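Local coordinates for protein RV1873 (Mycobacterium tuberculosis, PDB 2JEK) that is of unknown function, a conserved member of the DUF1810 family with an all-helical fold wound into a right-handed superhelix, at residues P19-R22 with S23-E27; H36-W39 with F40-Q44; E80-G83 with L84-V88. All blocks are in the same frame, centred on the assembly; numbering follows the deposited sequence.

Contact 1 (P19-R22 with S23-E27)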
ATOM      1  N   PRO A  19       3.422   1.476  16.787  1.00 11.52           N
ATOM      2  CA  PRO A  19       4.530   0.704  17.394  1.00 11.76           C
ATOM      3  C   PRO A  19       5.627   0.282  16.433  1.00 12.14           C
ATOM      4  O   PRO A  19       6.716  -0.120  16.886  1.00 13.24           O
ATOM      5  CB  PRO A  19       3.839  -0.561  17.935  1.00 11.98           C
ATOM      6  CG  PRO A  19       2.384  -0.233  17.967  1.00 13.44           C
ATOM      7  CD  PRO A  19       2.159   0.716  16.831  1.00 12.14           C
ATOM      8  N   VAL A  20       5.353   0.340  15.133  1.00 10.54           N
ATOM      9  CA  VAL A  20       6.291  -0.217  14.152  1.00 10.79           C
ATOM     10  C   VAL A  20       6.800   0.754  13.080  1.00 10.03           C
ATOM     11  O   VAL A  20       7.682   0.394  12.305  1.00  9.09           O
ATOM     12  CB  VAL A  20       5.711  -1.458  13.437  1.00 12.45           C
ATOM     13  CG1 VAL A  20       5.376  -2.567  14.451  1.00 13.81           C
ATOM     14  CG2 VAL A  20       4.493  -1.076  12.604  1.00 12.40           C
ATOM     15  N   TYR A  21       6.256   1.969  13.019  1.00  9.08           N
ATOM     16  CA  TYR A  21       6.517   2.798  11.844  1.00  8.98           C
ATOM     17  C   TYR A  21       7.993   3.128  11.630  1.00  8.61           C
ATOM     18  O   TYR A  21       8.471   3.144  10.488  1.00  8.61           O
ATOM     19  CB  TYR A  21       5.643   4.067  11.794  1.00  9.75           C
ATOM     20  CG  TYR A  21       5.704   4.697  10.419  1.00  8.69           C
ATOM     21  CD1 TYR A  21       5.169   4.036   9.307  1.00  9.46           C
ATOM     22  CD2 TYR A  21       6.362   5.912  10.216  1.00  9.23           C
ATOM     23  CE1 TYR A  21       5.249   4.588   8.045  1.00  8.68           C
ATOM     24  CE2 TYR A  21       6.446   6.479   8.940  1.00  9.39           C
ATOM     25  CZ  TYR A  21       5.897   5.800   7.866  1.00  8.38           C
ATOM     26  OH  TYR A  21       5.971   6.328   6.600  1.00 11.61           O
ATOM     27  N   ARG A  22       8.720   3.387  12.715  1.00  8.82           N
ATOM     28  CA  ARG A  22      10.143   3.668  12.529  1.00  8.51           C
ATOM     29  C   ARG A  22      10.846   2.454  11.921  1.00  8.23           C
ATOM     30  O   ARG A  22      11.685   2.611  11.040  1.00  8.86           O
ATOM     31  CB  ARG A  22      10.834   4.094  13.827  1.00  9.35           C
ATOM     32  CG  ARG A  22      12.329   4.427  13.651  1.00 10.48           C
ATOM     33  CD  ARG A  22      12.516   5.675  12.804  1.00 14.93           C
ATOM     34  NE  ARG A  22      13.922   5.991  12.549  1.00 18.23           N
ATOM     35  CZ  ARG A  22      14.343   7.157  12.071  1.00 27.59           C
ATOM     36  NH1 ARG A  22      13.467   8.121  11.802  1.00 29.64           N
ATOM     37  NH2 ARG A  22      15.640   7.362  11.864  1.00 30.73           N
ATOM     38  N   SER A  23      10.478   1.247  12.351  1.00  8.29           N
ATOM     39  CA  SER A  23      11.116   0.054  11.790  1.00  9.02           C
ATOM     40  C   SER A  23      10.735  -0.119  10.316  1.00  9.03           C
ATOM     41  O   SER A  23      11.539  -0.564   9.505  1.00 10.04           O
ATOM     42  CB  SER A  23      10.770  -1.191  12.615  1.00  9.60           C
ATOM     43  OG  SER A  23       9.406  -1.550  12.522  1.00 12.93           O
ATOM     44  N   VAL A  24       9.501   0.240   9.974  1.00  8.09           N
ATOM     45  CA  VAL A  24       9.059   0.208   8.584  1.00  8.47           C
ATOM     46  C   VAL A  24       9.953   1.081   7.716  1.00  9.00           C
ATOM     47  O   VAL A  24      10.478   0.628   6.689  1.00  8.99           O
ATOM     48  CB  VAL A  24       7.608   0.703   8.466  1.00  8.28           C
ATOM     49  CG1 VAL A  24       7.195   0.842   6.985  1.00  9.01           C
ATOM     50  CG2 VAL A  24       6.680  -0.237   9.195  1.00  8.97           C
ATOM     51  N   VAL A  25      10.116   2.332   8.141  1.00  9.24           N
ATOM     52  CA  VAL A  25      10.961   3.303   7.449  1.00 11.19           C
ATOM     53  C   VAL A  25      12.396   2.794   7.318  1.00 10.99           C
ATOM     54  O   VAL A  25      12.981   2.864   6.231  1.00 10.91           O
ATOM     55  CB  VAL A  25      10.879   4.697   8.140  1.00 11.31           C
ATOM     56  CG1 VAL A  25      11.966   5.641   7.655  1.00 13.90           C
ATOM     57  CG2 VAL A  25       9.501   5.310   7.885  1.00 13.91           C
ATOM     58  N   GLU A  26      12.937   2.230   8.398  1.00 11.17           N
ATOM     59  CA  GLU A  26      14.309   1.732   8.355  1.00 11.31           C
ATOM     60  C   GLU A  26      14.445   0.552   7.395  1.00 11.15           C
ATOM     61  O   GLU A  26      15.408   0.477   6.634  1.00 11.68           O
ATOM     62  CB  GLU A  26      14.821   1.370   9.756  1.00 12.00           C
ATOM     63  CG  GLU A  26      14.791   2.531  10.775  1.00 14.84           C
ATOM     64  CD  GLU A  26      15.914   3.550  10.594  1.00 19.72           C
ATOM     65  OE1 GLU A  26      16.688   3.436   9.623  1.00 16.69           O
ATOM     66  OE2 GLU A  26      16.018   4.468  11.439  1.00 23.11           O
ATOM     67  N   GLU A  27      13.468  -0.351   7.403  1.00  9.95           N
ATOM     68  CA  GLU A  27      13.476  -1.514   6.519  1.00 10.26           C
ATOM     69  C   GLU A  27      13.376  -1.104   5.056  1.00 10.43           C
ATOM     70  O   GLU A  27      14.083  -1.649   4.199  1.00 12.35           O
ATOM     71  CB  GLU A  27      12.340  -2.473   6.899  1.00  8.97           C
ATOM     72  CG  GLU A  27      12.686  -3.233   8.159  1.00  9.05           C
ATOM     73  CD  GLU A  27      11.533  -3.945   8.793  1.00 11.14           C
ATOM     74  OE1 GLU A  27      10.564  -4.299   8.084  1.00 10.14           O
ATOM     75  OE2 GLU A  27      11.626  -4.180  10.018  1.00 12.40           O
TER
HETATM   76  O   HOH W   1       9.291   0.952  15.025  1.00 13.64           O

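Contact 2 (H36-W39 with F40-Q44)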
ATOM      1  N   HIS A  36       6.195  -7.504  10.410  1.00 14.02           N
ATOM      2  CA  HIS A  36       4.839  -7.964  10.148  1.00 15.24           C
ATOM      3  C   HIS A  36       3.898  -6.779  10.104  1.00 14.80           C
ATOM      4  O   HIS A  36       3.219  -6.470  11.095  1.00 16.05           O
ATOM      5  CB  HIS A  36       4.385  -8.920  11.255  1.00 17.30           C
ATOM      6  CG  HIS A  36       5.296 -10.087  11.457  1.00 20.15           C
ATOM      7  ND1 HIS A  36       5.687 -10.917  10.428  1.00 27.42           N
ATOM      8  CD2 HIS A  36       5.890 -10.568  12.575  1.00 26.25           C
ATOM      9  CE1 HIS A  36       6.484 -11.857  10.904  1.00 25.24           C
ATOM     10  NE2 HIS A  36       6.620 -11.670  12.204  1.00 27.57           N
ATOM     11  N   TRP A  37       3.852  -6.109   8.955  1.00 12.06           N
ATOM     12  CA  TRP A  37       3.120  -4.851   8.882  1.00  9.96           C
ATOM     13  C   TRP A  37       2.485  -4.520   7.535  1.00  8.61           C
ATOM     14  O   TRP A  37       1.962  -3.424   7.372  1.00  8.34           O
ATOM     15  CB  TRP A  37       4.011  -3.683   9.332  1.00  9.57           C
ATOM     16  CG  TRP A  37       5.435  -3.650   8.791  1.00  9.26           C
ATOM     17  CD1 TRP A  37       6.583  -3.866   9.507  1.00  9.98           C
ATOM     18  CD2 TRP A  37       5.857  -3.323   7.454  1.00  8.81           C
ATOM     19  NE1 TRP A  37       7.684  -3.703   8.704  1.00  9.85           N
ATOM     20  CE2 TRP A  37       7.271  -3.380   7.438  1.00  8.36           C
ATOM     21  CE3 TRP A  37       5.179  -2.997   6.268  1.00  8.70           C
ATOM     22  CZ2 TRP A  37       8.019  -3.109   6.283  1.00  8.74           C
ATOM     23  CZ3 TRP A  37       5.925  -2.725   5.120  1.00  9.23           C
ATOM     24  CH2 TRP A  37       7.333  -2.787   5.140  1.00  9.70           C
ATOM     25  N   MET A  38       2.507  -5.442   6.580  1.00  7.39           N
ATOM     26  CA  MET A  38       2.052  -5.083   5.241  1.00  7.14           C
ATOM     27  C   MET A  38       0.635  -4.502   5.196  1.00  7.51           C
ATOM     28  O   MET A  38       0.379  -3.517   4.508  1.00  7.63           O
ATOM     29  CB  MET A  38       2.161  -6.263   4.269  1.00  7.37           C
ATOM     30  CG  MET A  38       2.188  -5.839   2.816  1.00  8.51           C
ATOM     31  SD  MET A  38       3.691  -4.933   2.419  1.00  8.94           S
ATOM     32  CE  MET A  38       3.435  -4.635   0.665  1.00  8.91           C
ATOM     33  N   TRP A  39      -0.290  -5.130   5.918  1.00  7.81           N
ATOM     34  CA  TRP A  39      -1.715  -4.840   5.792  1.00  7.78           C
ATOM     35  C   TRP A  39      -2.051  -3.391   6.080  1.00  6.75           C
ATOM     36  O   TRP A  39      -2.992  -2.844   5.500  1.00  7.46           O
ATOM     37  CB  TRP A  39      -2.574  -5.740   6.694  1.00  8.87           C
ATOM     38  CG  TRP A  39      -2.063  -7.138   6.853  1.00  9.81           C
ATOM     39  CD1 TRP A  39      -2.435  -8.250   6.134  1.00 13.01           C
ATOM     40  CD2 TRP A  39      -1.090  -7.581   7.804  1.00 10.56           C
ATOM     41  NE1 TRP A  39      -1.738  -9.346   6.581  1.00 11.21           N
ATOM     42  CE2 TRP A  39      -0.909  -8.966   7.601  1.00 12.39           C
ATOM     43  CE3 TRP A  39      -0.351  -6.941   8.807  1.00 12.19           C
ATOM     44  CZ2 TRP A  39      -0.015  -9.723   8.369  1.00 13.31           C
ATOM     45  CZ3 TRP A  39       0.541  -7.694   9.570  1.00 12.74           C
ATOM     46  CH2 TRP A  39       0.698  -9.071   9.343  1.00 13.46           C
ATOM     47  N   PHE A  40      -1.289  -2.772   6.978  1.00  6.68           N
ATOM     48  CA  PHE A  40      -1.633  -1.434   7.452  1.00  6.11           C
ATOM     49  C   PHE A  40      -0.591  -0.366   7.085  1.00  6.52           C
ATOM     50  O   PHE A  40      -0.697   0.775   7.516  1.00  7.31           O
ATOM     51  CB  PHE A  40      -1.974  -1.446   8.954  1.00  6.87           C
ATOM     52  CG  PHE A  40      -0.937  -2.095   9.823  1.00  7.96           C
ATOM     53  CD1 PHE A  40       0.239  -1.423  10.157  1.00  8.89           C
ATOM     54  CD2 PHE A  40      -1.137  -3.385  10.317  1.00  9.42           C
ATOM     55  CE1 PHE A  40       1.194  -2.015  10.969  1.00  9.56           C
ATOM     56  CE2 PHE A  40      -0.189  -3.983  11.149  1.00  9.70           C
ATOM     57  CZ  PHE A  40       0.982  -3.294  11.462  1.00  9.37           C
ATOM     58  N   VAL A  41       0.398  -0.759   6.271  1.00  6.71           N
ATOM     59  CA  VAL A  41       1.394   0.168   5.696  1.00  6.26           C
ATOM     60  C   VAL A  41       1.126   0.386   4.191  1.00  6.52           C
ATOM     61  O   VAL A  41       1.207   1.519   3.708  1.00  6.39           O
ATOM     62  CB  VAL A  41       2.843  -0.345   5.932  1.00  7.02           C
ATOM     63  CG1 VAL A  41       3.882   0.484   5.151  1.00  7.77           C
ATOM     64  CG2 VAL A  41       3.166  -0.318   7.418  1.00  7.59           C
ATOM     65  N   PHE A  42       0.816  -0.700   3.469  1.00  5.70           N
ATOM     66  CA  PHE A  42       0.449  -0.615   2.063  1.00  5.55           C
ATOM     67  C   PHE A  42      -0.934  -1.237   1.931  1.00  6.23           C
ATOM     68  O   PHE A  42      -1.075  -2.389   1.507  1.00  6.32           O
ATOM     69  CB  PHE A  42       1.472  -1.365   1.194  1.00  5.95           C
ATOM     70  CG  PHE A  42       2.782  -0.647   1.043  1.00  5.97           C
ATOM     71  CD1 PHE A  42       2.871   0.521   0.285  1.00  6.47           C
ATOM     72  CD2 PHE A  42       3.929  -1.148   1.640  1.00  6.37           C
ATOM     73  CE1 PHE A  42       4.087   1.174   0.120  1.00  7.96           C
ATOM     74  CE2 PHE A  42       5.159  -0.493   1.468  1.00  7.26           C
ATOM     75  CZ  PHE A  42       5.236   0.662   0.717  1.00  9.04           C
ATOM     76  N   PRO A  43      -1.972  -0.476   2.311  1.00  6.48           N
ATOM     77  CA  PRO A  43      -3.289  -1.092   2.371  1.00  6.63           C
ATOM     78  C   PRO A  43      -3.847  -1.473   1.013  1.00  7.27           C
ATOM     79  O   PRO A  43      -3.548  -0.833  -0.003  1.00  6.53           O
ATOM     80  CB  PRO A  43      -4.156   0.000   3.017  1.00  7.73           C
ATOM     81  CG  PRO A  43      -3.154   0.898   3.728  1.00  7.90           C
ATOM     82  CD  PRO A  43      -2.006   0.923   2.770  1.00  6.49           C
ATOM     83  N   GLN A  44      -4.665  -2.521   1.008  1.00  7.40           N
ATOM     84  CA  GLN A  44      -5.310  -2.999  -0.207  1.00  7.82           C
ATOM     85  C   GLN A  44      -6.814  -3.131   0.039  1.00  8.00           C
ATOM     86  O   GLN A  44      -7.275  -3.095   1.182  1.00  7.93           O
ATOM     87  CB  GLN A  44      -4.724  -4.350  -0.627  1.00  8.76           C
ATOM     88  CG  GLN A  44      -5.046  -5.490   0.342  1.00  9.39           C
ATOM     89  CD  GLN A  44      -4.452  -6.807  -0.074  1.00 10.77           C
ATOM     90  OE1 GLN A  44      -4.991  -7.868   0.230  1.00 16.42           O
ATOM     91  NE2 GLN A  44      -3.331  -6.751  -0.768  1.00 13.01           N
TER
HETATM   92  O   HOH W   2      -4.995  -3.593   3.772  1.00  7.12           O

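Contact 3 (E80-G83 with L84-V88)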
ATOM      1  N   GLU A  80       5.665   8.508   1.494  1.00  8.86           N
ATOM      2  CA  GLU A  80       7.019   8.248   1.987  1.00  9.96           C
ATOM      3  C   GLU A  80       7.438   6.809   1.710  1.00  8.90           C
ATOM      4  O   GLU A  80       8.525   6.554   1.186  1.00  9.85           O
ATOM      5  CB  GLU A  80       7.125   8.545   3.488  1.00  9.87           C
ATOM      6  CG  GLU A  80       8.364   7.936   4.153  1.00 11.32           C
ATOM      7  CD  GLU A  80       8.564   8.413   5.578  1.00 12.05           C
ATOM      8  OE1 GLU A  80       7.567   8.479   6.333  1.00 14.13           O
ATOM      9  OE2 GLU A  80       9.725   8.698   5.944  1.00 16.61           O
ATOM     10  N   CYS A  81       6.556   5.867   2.033  1.00  7.56           N
ATOM     11  CA  CYS A  81       6.889   4.452   1.913  1.00  7.94           C
ATOM     12  C   CYS A  81       7.009   4.056   0.459  1.00  7.69           C
ATOM     13  O   CYS A  81       7.890   3.294   0.101  1.00  8.08           O
ATOM     14  CB  CYS A  81       5.839   3.611   2.632  1.00  7.92           C
ATOM     15  SG  CYS A  81       5.926   3.739   4.434  1.00  8.02           S
ATOM     16  N   THR A  82       6.118   4.571  -0.379  1.00  7.70           N
ATOM     17  CA  THR A  82       6.191   4.322  -1.821  1.00  7.14           C
ATOM     18  C   THR A  82       7.501   4.871  -2.394  1.00  8.46           C
ATOM     19  O   THR A  82       8.182   4.180  -3.158  1.00  8.96           O
ATOM     20  CB  THR A  82       4.979   4.963  -2.518  1.00  7.89           C
ATOM     21  OG1 THR A  82       3.785   4.382  -1.981  1.00  8.17           O
ATOM     22  CG2 THR A  82       5.007   4.755  -4.037  1.00  7.99           C
ATOM     23  N   GLY A  83       7.846   6.100  -2.004  1.00  9.60           N
ATOM     24  CA  GLY A  83       9.075   6.743  -2.471  1.00 10.51           C
ATOM     25  C   GLY A  83      10.338   5.999  -2.079  1.00 10.18           C
ATOM     26  O   GLY A  83      11.285   5.872  -2.888  1.00 10.30           O
ATOM     27  N   LEU A  84      10.359   5.476  -0.850  1.00 10.25           N
ATOM     28  CA  LEU A  84      11.492   4.661  -0.387  1.00  9.67           C
ATOM     29  C   LEU A  84      11.689   3.416  -1.246  1.00 10.40           C
ATOM     30  O   LEU A  84      12.820   3.064  -1.596  1.00 11.09           O
ATOM     31  CB  LEU A  84      11.332   4.277   1.091  1.00 10.22           C
ATOM     32  CG  LEU A  84      11.464   5.436   2.079  1.00 12.13           C
ATOM     33  CD1 LEU A  84      11.059   4.987   3.478  1.00 13.40           C
ATOM     34  CD2 LEU A  84      12.892   5.988   2.055  1.00 13.32           C
ATOM     35  N   VAL A  85      10.585   2.758  -1.598  1.00  9.45           N
ATOM     36  CA  VAL A  85      10.661   1.582  -2.459  1.00  8.85           C
ATOM     37  C   VAL A  85      11.169   1.983  -3.845  1.00  9.07           C
ATOM     38  O   VAL A  85      12.032   1.311  -4.413  1.00  9.66           O
ATOM     39  CB  VAL A  85       9.299   0.841  -2.556  1.00  8.18           C
ATOM     40  CG1 VAL A  85       9.387  -0.330  -3.543  1.00  8.96           C
ATOM     41  CG2 VAL A  85       8.867   0.316  -1.181  1.00  9.14           C
ATOM     42  N   ASN A  86      10.647   3.089  -4.377  1.00  9.57           N
ATOM     43  CA  ASN A  86      11.066   3.563  -5.707  1.00 10.28           C
ATOM     44  C   ASN A  86      12.555   3.883  -5.790  1.00 11.74           C
ATOM     45  O   ASN A  86      13.143   3.766  -6.856  1.00 11.91           O
ATOM     46  CB  ASN A  86      10.242   4.761  -6.155  1.00 10.76           C
ATOM     47  CG  ASN A  86       8.864   4.366  -6.635  1.00  9.20           C
ATOM     48  OD1 ASN A  86       8.646   3.236  -7.056  1.00 13.54           O
ATOM     49  ND2 ASN A  86       7.941   5.310  -6.608  1.00 10.53           N
ATOM     50  N   GLN A  87      13.148   4.227  -4.650  1.00 12.13           N
ATOM     51  CA  GLN A  87      14.554   4.632  -4.521  1.00 15.39           C
ATOM     52  C   GLN A  87      15.546   3.461  -4.506  1.00 15.07           C
ATOM     53  O   GLN A  87      16.737   3.648  -4.792  1.00 15.28           O
ATOM     54  CB  GLN A  87      14.692   5.452  -3.234  1.00 16.43           C
ATOM     55  CG  GLN A  87      15.987   6.195  -3.047  1.00 22.42           C
ATOM     56  CD  GLN A  87      15.974   7.031  -1.788  1.00 19.05           C
ATOM     57  OE1 GLN A  87      15.784   6.518  -0.681  1.00 25.87           O
ATOM     58  NE2 GLN A  87      16.173   8.325  -1.948  1.00 26.39           N
ATOM     59  N   VAL A  88      15.070   2.266  -4.163  1.00 14.48           N
ATOM     60  CA  VAL A  88      15.928   1.079  -4.098  1.00 13.81           C
ATOM     61  C   VAL A  88      16.471   0.739  -5.492  1.00 14.43           C
ATOM     62  O   VAL A  88      15.734   0.772  -6.477  1.00 13.82           O
ATOM     63  CB  VAL A  88      15.171  -0.137  -3.506  1.00 13.17           C
ATOM     64  CG1 VAL A  88      16.076  -1.364  -3.432  1.00 13.90           C
ATOM     65  CG2 VAL A  88      14.648   0.176  -2.110  1.00 13.71           C
TER

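Contact 1 (P19-R22 with S23-E27)
Bends at chi2 in both Arg22 (67°) and Glu26 (-77°) turn these two side chains toward each other, one helical turn apart. Arg22 NE lies 2.8 Å from Glu26 OE2, and Arg22 NH2 also reaches this oxygen. The carboxylate oxygen sits at the guanidinium edge, near its plane, but the two planes are 68° apart. Both N-H groups share this one oxygen, and both bonds are bent and weak. Tyr21 CG is anti to the backbone N, and its ring passes beside the next turn. Val25 CG2 covers one face of that ring, 3.4 Å from Tyr21 CE2. The Tyr21 hydroxyl is held by Glu80. Val20 O takes two hydrogen bonds, from Ser23 OG at 2.6 Å and from Val24 N at 3.0 Å. The amide comes in close to the line of the C=O bond, and the hydroxyl well off that line. Val24 CG2 also packs against Val20 CG2 at 4.1 Å. A water accepts from Ser23 N and gives a weak bond to Pro19 O. This is the N-terminal part of helix 21-29, with Val20 at the N-cap position and an i to i+4 salt bridge on its exposed side.

Contact 2 (H36-W39 with F40-Q44)
Backbone bonding from Trp37 and Met38 is uneven: Trp37 O takes only weak bonds from Phe40 N and Val41 N, while Met38 O accepts a sound one from Phe42 N at 3.0 Å. Val41 N also bonds to Met38 O, from above the carbonyl plane. Phe40 CG lies between its own backbone N and carbonyl carbon (chi1 52°), which folds the ring back under the preceding turn. Trp37 O then stands 3.8 Å above the centre of this ring. Trp37 CA makes an off-centre CH-pi contact with the same ring, and Trp37 CB touches Phe40 CE1 at 3.7 Å. Phe40 CE2 meets the edge of the Trp39 indole, 3.8 Å from Trp39 CE3. This is the short, weakly bonded helix of about 38-41, an aromatic-rich turn in the interior of the all-helical fold. Helices 11-17, 74-87 and 101-115 pack around it. On the indole of Trp37, CE3 lies 3.5 Å from Val41 CG2, and the ring nitrogen is bound by Glu27. Met38 bends at chi2 (67°) to bring its end to Phe42. Met38 CE lies 3.7 Å from Phe42 CD2, and the sulfur sits at the ring edge in a Met-aromatic contact. A water lies 2.7 Å from Trp39 O and accepts from Gln44 N.

Contact 3 (E80-G83 with L84-V88)
Leu84 N gives the shortest backbone bond across this turn, 2.9 Å to Glu80 O. It belongs to the regular i to i+4 ladder of helix 74-87, close to the helix C-terminal end. Val85 N bonds to Cys81 O in the same way. Asn86 N reaches Thr82 O at 3.0 Å. The last rung is poorer, since Gln87 N meets Gly83 O at an angle of only 129°. Gln87 N also has a weak bond to Leu84 O, and Val88 N bonds to Val85 O as the chain leaves the helix.

Leu84 and Glu80 lie side by side and point the same way. Leu84 CG is anti to its carbonyl carbon (chi1 -69°), and this lays the branch back over the preceding turn. Leu84 CG comes 3.3 Å from Glu80 O, and Leu84 CD1 is 4.1 Å from Glu80 CG. The carboxylate itself is turned to Tyr21 on helix 21-29. Val85 CG2 rests 3.4 Å from Cys81 O. On this part of the helix Phe42 touches Cys81, Thr82 and Val85.

Thr82 and Asn86 also run alongside each other. The Thr82 hydroxyl bonds back to Leu78 O; its methyl, CG2, is the branch nearest Asn86. The amide of Asn86 is tied to Asp121 O, in the first turn of helix 120-129, and its ND2 lies 3.9 Å from Thr82 CG2.

Overall arrangement
The three contacts follow one another in the chain, with centres 12 to 15 Å apart, and each touches the other two. Contacts 1 and 2 meet through Val24 CG2 and Trp37 CD2 at 3.6 Å, and through a probable hydrogen bond of 3.0 Å from Trp37 NE1 to Glu27 OE1. Contacts 1 and 3 are tied by Tyr21 OH and Glu80 OE1 at 2.7 Å. Contact 2 reaches contact 3 where Phe42 CZ lies 3.6 Å from Cys81 CB. Contact 2 is the most central, its centre about 6 Å from the chain centre. Glycerol, probably from the crystallisation liquor, hydrogen-bonds to Glu27 of contact 1 and weakly to Trp39 NE1 of contact 2.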